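Local coordinates for geranyltranstransferase (Pseudomonas aeruginosa, PDB 3ZMB), which probably catalyses, as a farnesyl pyrophosphate synthase, the prenyl transfer that joins isopentenyl diphosphate to geranyl diphosphate to give farnesyl diphosphate, at residues L185-V190 / Y211-G216; F219-D224 / P248-L253. All coordinates share one frame; numbering follows the deposited sequence.

Contact 1: L185-V190 / Y211-G216. With 6H6 (3-(2-oxo-1,3-benzoxazol-3(2H)-yl)propanoic acid), chain D.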
loop_
_atom_site.group_PDB
_atom_site.type_symbol
_atom_site.label_atom_id
_atom_site.label_comp_id
_atom_site.label_asym_id
_atom_site.label_seq_id
_atom_site.Cartn_x
_atom_site.Cartn_y
_atom_site.Cartn_z
ATOM N N LEU A 185 4.459 13.560 2.155
ATOM C CA LEU A 185 4.524 13.037 0.795
ATOM C C LEU A 185 5.280 14.000 -0.114
ATOM O O LEU A 185 5.972 13.550 -1.053
ATOM C CB LEU A 185 3.143 12.783 0.236
ATOM C CG LEU A 185 3.028 12.072 -1.089
ATOM C CD1 LEU A 185 3.772 10.754 -1.160
ATOM C CD2 LEU A 185 1.597 11.892 -1.541
ATOM N N ILE A 186 5.078 15.304 0.086
ATOM C CA ILE A 186 5.900 16.309 -0.613
ATOM C C ILE A 186 7.402 16.083 -0.398
ATOM O O ILE A 186 8.211 16.085 -1.349
ATOM C CB ILE A 186 5.445 17.729 -0.228
ATOM C CG1 ILE A 186 4.094 17.998 -0.926
ATOM C CG2 ILE A 186 6.473 18.800 -0.621
ATOM C CD1 ILE A 186 3.334 19.093 -0.298
ATOM N N GLU A 187 7.761 15.883 0.852
ATOM C CA GLU A 187 9.136 15.593 1.239
ATOM C C GLU A 187 9.642 14.278 0.674
ATOM O O GLU A 187 10.812 14.153 0.208
ATOM C CB GLU A 187 9.255 15.598 2.763
ATOM C CG GLU A 187 9.062 17.012 3.327
ATOM C CD GLU A 187 8.435 17.085 4.716
ATOM O OE1 GLU A 187 8.898 16.296 5.554
ATOM O OE2 GLU A 187 7.566 18.012 4.974
ATOM N N ALA A 188 8.781 13.292 0.633
ATOM C CA ALA A 188 9.207 12.013 0.042
ATOM C C ALA A 188 9.402 12.141 -1.478
ATOM O O ALA A 188 10.172 11.381 -2.056
ATOM C CB ALA A 188 8.179 10.945 0.335
ATOM N N SER A 189 8.627 12.994 -2.128
ATOM C CA SER A 189 8.740 13.188 -3.568
ATOM C C SER A 189 10.134 13.711 -3.875
ATOM O O SER A 189 10.804 13.252 -4.799
ATOM C CB SER A 189 7.695 14.174 -4.039
ATOM O OG SER A 189 6.410 13.609 -3.762
ATOM N N VAL A 190 10.548 14.725 -3.107
ATOM C CA VAL A 190 11.908 15.312 -3.245
ATOM C C VAL A 190 12.978 14.242 -2.907
ATOM O O VAL A 190 13.936 14.066 -3.617
ATOM C CB VAL A 190 12.023 16.532 -2.346
ATOM C CG1 VAL A 190 13.450 16.994 -2.188
ATOM C CG2 VAL A 190 11.162 17.682 -2.881
ATOM N N TYR A 211 14.192 22.317 2.093
ATOM C CA TYR A 211 13.477 22.853 0.968
ATOM C C TYR A 211 12.008 22.415 0.964
ATOM O O TYR A 211 11.073 23.257 0.921
ATOM C CB TYR A 211 14.211 22.531 -0.351
ATOM C CG TYR A 211 13.381 22.888 -1.570
ATOM C CD1 TYR A 211 13.424 24.206 -2.126
ATOM C CD2 TYR A 211 12.493 21.974 -2.109
ATOM C CE1 TYR A 211 12.625 24.523 -3.182
ATOM C CE2 TYR A 211 11.682 22.292 -3.201
ATOM C CZ TYR A 211 11.732 23.558 -3.719
ATOM O OH TYR A 211 10.951 23.826 -4.802
ATOM N N ALA A 212 11.807 21.113 1.015
ATOM C CA ALA A 212 10.465 20.493 0.909
ATOM C C ALA A 212 9.549 20.873 2.045
ATOM O O ALA A 212 8.400 21.185 1.836
ATOM C CB ALA A 212 10.618 18.958 0.773
ATOM N N GLU A 213 10.104 20.949 3.252
ATOM C CA GLU A 213 9.351 21.348 4.426
ATOM C C GLU A 213 8.808 22.749 4.223
ATOM O O GLU A 213 7.628 23.020 4.482
ATOM C CB GLU A 213 10.228 21.326 5.681
ATOM C CG GLU A 213 10.659 19.924 6.075
ATOM C CD GLU A 213 11.796 19.849 7.130
ATOM O OE1 GLU A 213 12.617 20.766 7.305
ATOM O OE2 GLU A 213 11.948 18.791 7.703
ATOM N N ALA A 214 9.699 23.607 3.703
ATOM C CA ALA A 214 9.429 25.032 3.493
ATOM C C ALA A 214 8.376 25.226 2.414
ATOM O O ALA A 214 7.397 25.929 2.640
ATOM C CB ALA A 214 10.699 25.775 3.148
ATOM N N ILE A 215 8.518 24.606 1.257
ATOM C CA ILE A 215 7.515 24.821 0.236
ATOM C C ILE A 215 6.165 24.203 0.585
ATOM O O ILE A 215 5.144 24.728 0.183
ATOM C CB ILE A 215 7.929 24.362 -1.171
ATOM C CG1 ILE A 215 8.293 22.899 -1.216
ATOM C CG2 ILE A 215 9.119 25.158 -1.614
ATOM C CD1 ILE A 215 7.776 22.306 -2.508
ATOM N N GLY A 216 6.165 23.065 1.272
ATOM C CA GLY A 216 4.914 22.379 1.609
ATOM C C GLY A 216 4.096 23.309 2.495
ATOM O O GLY A 216 2.924 23.494 2.297
HETATM O O 6H6 D . -1.907 18.850 -4.667
HETATM N N1 6H6 D . 0.092 22.269 -4.652
HETATM O O1 6H6 D . -0.136 23.284 -6.700
HETATM C C2 6H6 D . 0.540 22.993 -5.702
HETATM O O2 6H6 D . 1.872 23.354 -5.512
HETATM C C3 6H6 D . 2.200 22.822 -4.287
HETATM C C4 6H6 D . 3.370 22.865 -3.572
HETATM C C5 6H6 D . 3.443 22.238 -2.348
HETATM C C6 6H6 D . 2.325 21.584 -1.861
HETATM C C7 6H6 D . 1.135 21.506 -2.559
HETATM C C8 6H6 D . 1.089 22.136 -3.774
HETATM C C9 6H6 D . -1.273 21.676 -4.438
HETATM C C10 6H6 D . -1.896 20.995 -5.644
HETATM C C11 6H6 D . -1.632 19.498 -5.656
HETATM O OXT 6H6 D . -1.198 19.022 -6.694
HETATM O O HOH W 1 6.403 19.928 3.197
HETATM O O HOH W 2 9.411 17.603 8.118
#

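Contact 2: F219-D224 / P248-L253. With 6H6 (3-(2-oxo-1,3-benzoxazol-3(2H)-yl)propanoic acid), chain D.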
loop_
_atom_site.group_PDB
_atom_site.type_symbol
_atom_site.label_atom_id
_atom_site.label_comp_id
_atom_site.label_asym_id
_atom_site.label_seq_id
_atom_site.Cartn_x
_atom_site.Cartn_y
_atom_site.Cartn_z
ATOM N N PHE A 219 2.890 26.630 0.584
ATOM C CA PHE A 219 1.765 26.410 -0.183
ATOM C C PHE A 219 0.470 26.532 0.638
ATOM O O PHE A 219 -0.499 27.073 0.162
ATOM C CB PHE A 219 1.806 25.043 -0.838
ATOM C CG PHE A 219 0.621 24.822 -1.688
ATOM C CD1 PHE A 219 0.562 25.421 -2.947
ATOM C CD2 PHE A 219 -0.493 24.090 -1.234
ATOM C CE1 PHE A 219 -0.584 25.312 -3.744
ATOM C CE2 PHE A 219 -1.617 23.975 -2.037
ATOM C CZ PHE A 219 -1.670 24.592 -3.286
ATOM N N GLN A 220 0.478 26.013 1.868
ATOM C CA GLN A 220 -0.717 26.035 2.681
ATOM C C GLN A 220 -1.025 27.454 3.179
ATOM O O GLN A 220 -2.179 27.857 3.229
ATOM C CB GLN A 220 -0.567 25.093 3.883
ATOM C CG GLN A 220 -0.612 23.599 3.537
ATOM C CD GLN A 220 -1.797 23.150 2.703
ATOM O OE1 GLN A 220 -2.887 23.665 2.817
ATOM N NE2 GLN A 220 -1.574 22.191 1.813
ATOM N N VAL A 221 0.024 28.213 3.488
ATOM C CA VAL A 221 -0.154 29.610 3.879
ATOM C C VAL A 221 -0.785 30.438 2.741
ATOM O O VAL A 221 -1.834 31.122 2.909
ATOM C CB VAL A 221 1.174 30.181 4.309
ATOM C CG1 VAL A 221 0.999 31.637 4.755
ATOM C CG2 VAL A 221 1.772 29.331 5.424
ATOM N N GLN A 222 -0.172 30.355 1.558
ATOM C CA GLN A 222 -0.659 31.112 0.414
ATOM C C GLN A 222 -2.068 30.677 0.052
ATOM O O GLN A 222 -2.923 31.498 -0.328
ATOM C CB GLN A 222 0.282 30.915 -0.750
ATOM C CG GLN A 222 -0.017 31.745 -1.996
ATOM C CD GLN A 222 -0.030 33.249 -1.779
ATOM O OE1 GLN A 222 0.378 33.739 -0.729
ATOM N NE2 GLN A 222 -0.504 33.991 -2.788
ATOM N N ASP A 223 -2.329 29.390 0.167
ATOM C CA ASP A 223 -3.649 28.937 -0.098
ATOM C C ASP A 223 -4.707 29.595 0.831
ATOM O O ASP A 223 -5.767 29.937 0.351
ATOM C CB ASP A 223 -3.731 27.444 0.061
ATOM C CG ASP A 223 -4.682 26.889 -0.840
ATOM O OD1 ASP A 223 -4.421 27.057 -2.026
ATOM O OD2 ASP A 223 -5.704 26.339 -0.384
ATOM N N ASP A 224 -4.427 29.705 2.125
ATOM C CA ASP A 224 -5.354 30.333 3.083
ATOM C C ASP A 224 -5.540 31.815 2.715
ATOM O O ASP A 224 -6.636 32.343 2.784
ATOM C CB ASP A 224 -4.805 30.243 4.492
ATOM C CG ASP A 224 -4.964 28.878 5.114
ATOM O OD1 ASP A 224 -5.531 28.011 4.485
ATOM O OD2 ASP A 224 -4.519 28.675 6.257
ATOM N N PRO A 248 -9.933 27.695 10.898
ATOM C CA PRO A 248 -8.726 28.016 11.677
ATOM C C PRO A 248 -7.505 28.188 10.755
ATOM O O PRO A 248 -6.757 27.238 10.545
ATOM C CB PRO A 248 -8.564 26.799 12.593
ATOM C CG PRO A 248 -9.264 25.661 11.845
ATOM C CD PRO A 248 -10.114 26.242 10.728
ATOM N N THR A 249 -7.299 29.403 10.237
ATOM C CA THR A 249 -6.440 29.607 9.068
ATOM C C THR A 249 -5.252 30.446 9.377
ATOM O O THR A 249 -5.169 31.094 10.424
ATOM C CB THR A 249 -7.169 30.318 7.943
ATOM O OG1 THR A 249 -7.453 31.654 8.343
ATOM C CG2 THR A 249 -8.461 29.614 7.593
ATOM N N TYR A 250 -4.285 30.450 8.478
ATOM C CA TYR A 250 -3.094 31.259 8.763
ATOM C C TYR A 250 -3.436 32.763 8.939
ATOM O O TYR A 250 -2.931 33.396 9.867
ATOM C CB TYR A 250 -1.994 31.042 7.720
ATOM C CG TYR A 250 -1.202 29.807 8.025
ATOM C CD1 TYR A 250 -0.252 29.826 9.017
ATOM C CD2 TYR A 250 -1.433 28.616 7.345
ATOM C CE1 TYR A 250 0.454 28.702 9.342
ATOM C CE2 TYR A 250 -0.727 27.488 7.652
ATOM C CZ TYR A 250 0.223 27.548 8.634
ATOM O OH TYR A 250 0.956 26.478 8.949
ATOM N N PRO A 251 -4.274 33.316 8.073
ATOM C CA PRO A 251 -4.680 34.711 8.298
ATOM C C PRO A 251 -5.419 34.918 9.642
ATOM O O PRO A 251 -5.195 35.924 10.309
ATOM C CB PRO A 251 -5.593 35.015 7.119
ATOM C CG PRO A 251 -5.155 34.066 6.050
ATOM C CD PRO A 251 -4.730 32.819 6.772
ATOM N N ALA A 252 -6.239 33.962 10.065
ATOM C CA ALA A 252 -6.931 34.166 11.341
ATOM C C ALA A 252 -5.930 34.079 12.492
ATOM O O ALA A 252 -6.077 34.762 13.491
ATOM C CB ALA A 252 -8.058 33.184 11.501
ATOM N N LEU A 253 -4.880 33.275 12.357
ATOM C CA LEU A 253 -3.958 33.103 13.458
ATOM C C LEU A 253 -2.979 34.242 13.568
ATOM O O LEU A 253 -2.588 34.662 14.642
ATOM C CB LEU A 253 -3.137 31.822 13.299
ATOM C CG LEU A 253 -3.728 30.508 13.794
ATOM C CD1 LEU A 253 -5.143 30.355 13.274
ATOM C CD2 LEU A 253 -2.874 29.354 13.301
HETATM O O 6H6 D . -1.907 18.850 -4.667
HETATM N N1 6H6 D . 0.092 22.269 -4.652
HETATM O O1 6H6 D . -0.136 23.284 -6.700
HETATM C C2 6H6 D . 0.540 22.993 -5.702
HETATM O O2 6H6 D . 1.872 23.354 -5.512
HETATM C C3 6H6 D . 2.200 22.822 -4.287
HETATM C C4 6H6 D . 3.370 22.865 -3.572
HETATM C C5 6H6 D . 3.443 22.238 -2.348
HETATM C C6 6H6 D . 2.325 21.584 -1.861
HETATM C C7 6H6 D . 1.135 21.506 -2.559
HETATM C C8 6H6 D . 1.089 22.136 -3.774
HETATM C C9 6H6 D . -1.273 21.676 -4.438
HETATM C C10 6H6 D . -1.896 20.995 -5.644
HETATM C C11 6H6 D . -1.632 19.498 -5.656
HETATM O OXT 6H6 D . -1.198 19.022 -6.694
#

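Contact 1: L185-V190 / Y211-G216
The carbonyl oxygen A212 O carries two bonds: it accepts the helical bond from G216 N at 3.0 Å, and it takes a water that lies 2.7 Å from it and also donates to E187 OE2. That water ties the glutamate to the facing backbone, although no direct hydrogen bond crosses between 185-190 and 211-216. A second water donates to both E187 OE1 and E213 OE2, and so probably screens two carboxylates whose planes stand nearly perpendicular, 89° apart. Their like charges would probably repel more strongly without this bridge.

Away from the carboxylates, the contact is largely apolar. A212 is small enough for its methyl to sit against the glutamate stem, with CB 3.6 Å from E187 CG, while V190 CG2 meets the same methyl at 3.9 Å. With V190 CG1 anti to the backbone N (chi1 167°), it is the CG2 branch that faces A212. I186 works with both branches: CG2 meets I215 CD1 at 4.2 Å, and CD1 comes to 4.1 Å from G216 CA, where the glycine adds no side chain. CD1 also points at the benzo ring of the ligand 6H6, though the modelled approach is too short to be taken literally.

The axes of the two short segments approach to 8.7 Å with 140° between their N-to-C directions, roughly antiparallel but askew, within the all-helical isoprenoid synthase fold. L51 of helix 47-58 touches both I186 and I215, while helix 67-84 meets L185 and S189, and helices 256-273 and 282-293 pack on the Y211 and I215 side.

Contact 2: F219-D224 / P248-L253
In this contact near the periphery of the fold, a carboxylate from the C-terminal part of helix 202-227 takes the first N-H of the short helix 250-254. D224 OD2 accepts from Y250 N at 2.9 Å, with a nearly straight N-H...O angle of 170°; the donor comes on the anti side of the carboxylate, 24° out of its plane. Separately, within 248-253, T249 is the N-cap, its OG1 accepting from A252 N at 3.1 Å. Chi1 of 68° places that hydroxyl oxygen between the backbone N and carbonyl carbon, within range of the first turn. P251 suits that turn because it has no N-H that would need an acceptor, and its CD rests on D224 CB at 3.4 Å.

Beside the polar bond, V221 CG2 stands over the centre of the Y250 ring, 3.8 Å from the centroid, in a CH-pi contact. D223 and D224 open the sequence DDILD, the second aspartate-rich motif of polyprenyl synthases, which in relatives serves magnesium and diphosphate binding.

Helix 256-273 packs on V221 through Y262, A263 and L266, while helix 171-196 touches the Y250 ring with L174 and Q220 with H178 and T182.

In the fold
Contact 1 and contact 2 follow one another along helix 202-227, their centres 18 Å apart and their segments not otherwise touching. The bound 6H6 joins them. Contact 1 borders it through I186, at an approach modelled too closely to be relied on. From contact 2, F219 lays a ring face on the bicycle, with 6H6 C8 3.3 Å above the ring plane and over its centre. R48 of helix 47-58 hydrogen-bonds the same ligand. Contact 1 is nearer the core, about 8 Å from the chain centre against about 19 Å for contact 2, which carries the aspartate-rich motif further along the shared helix. Another 6H6 lies about 9 Å from the I215 side chain.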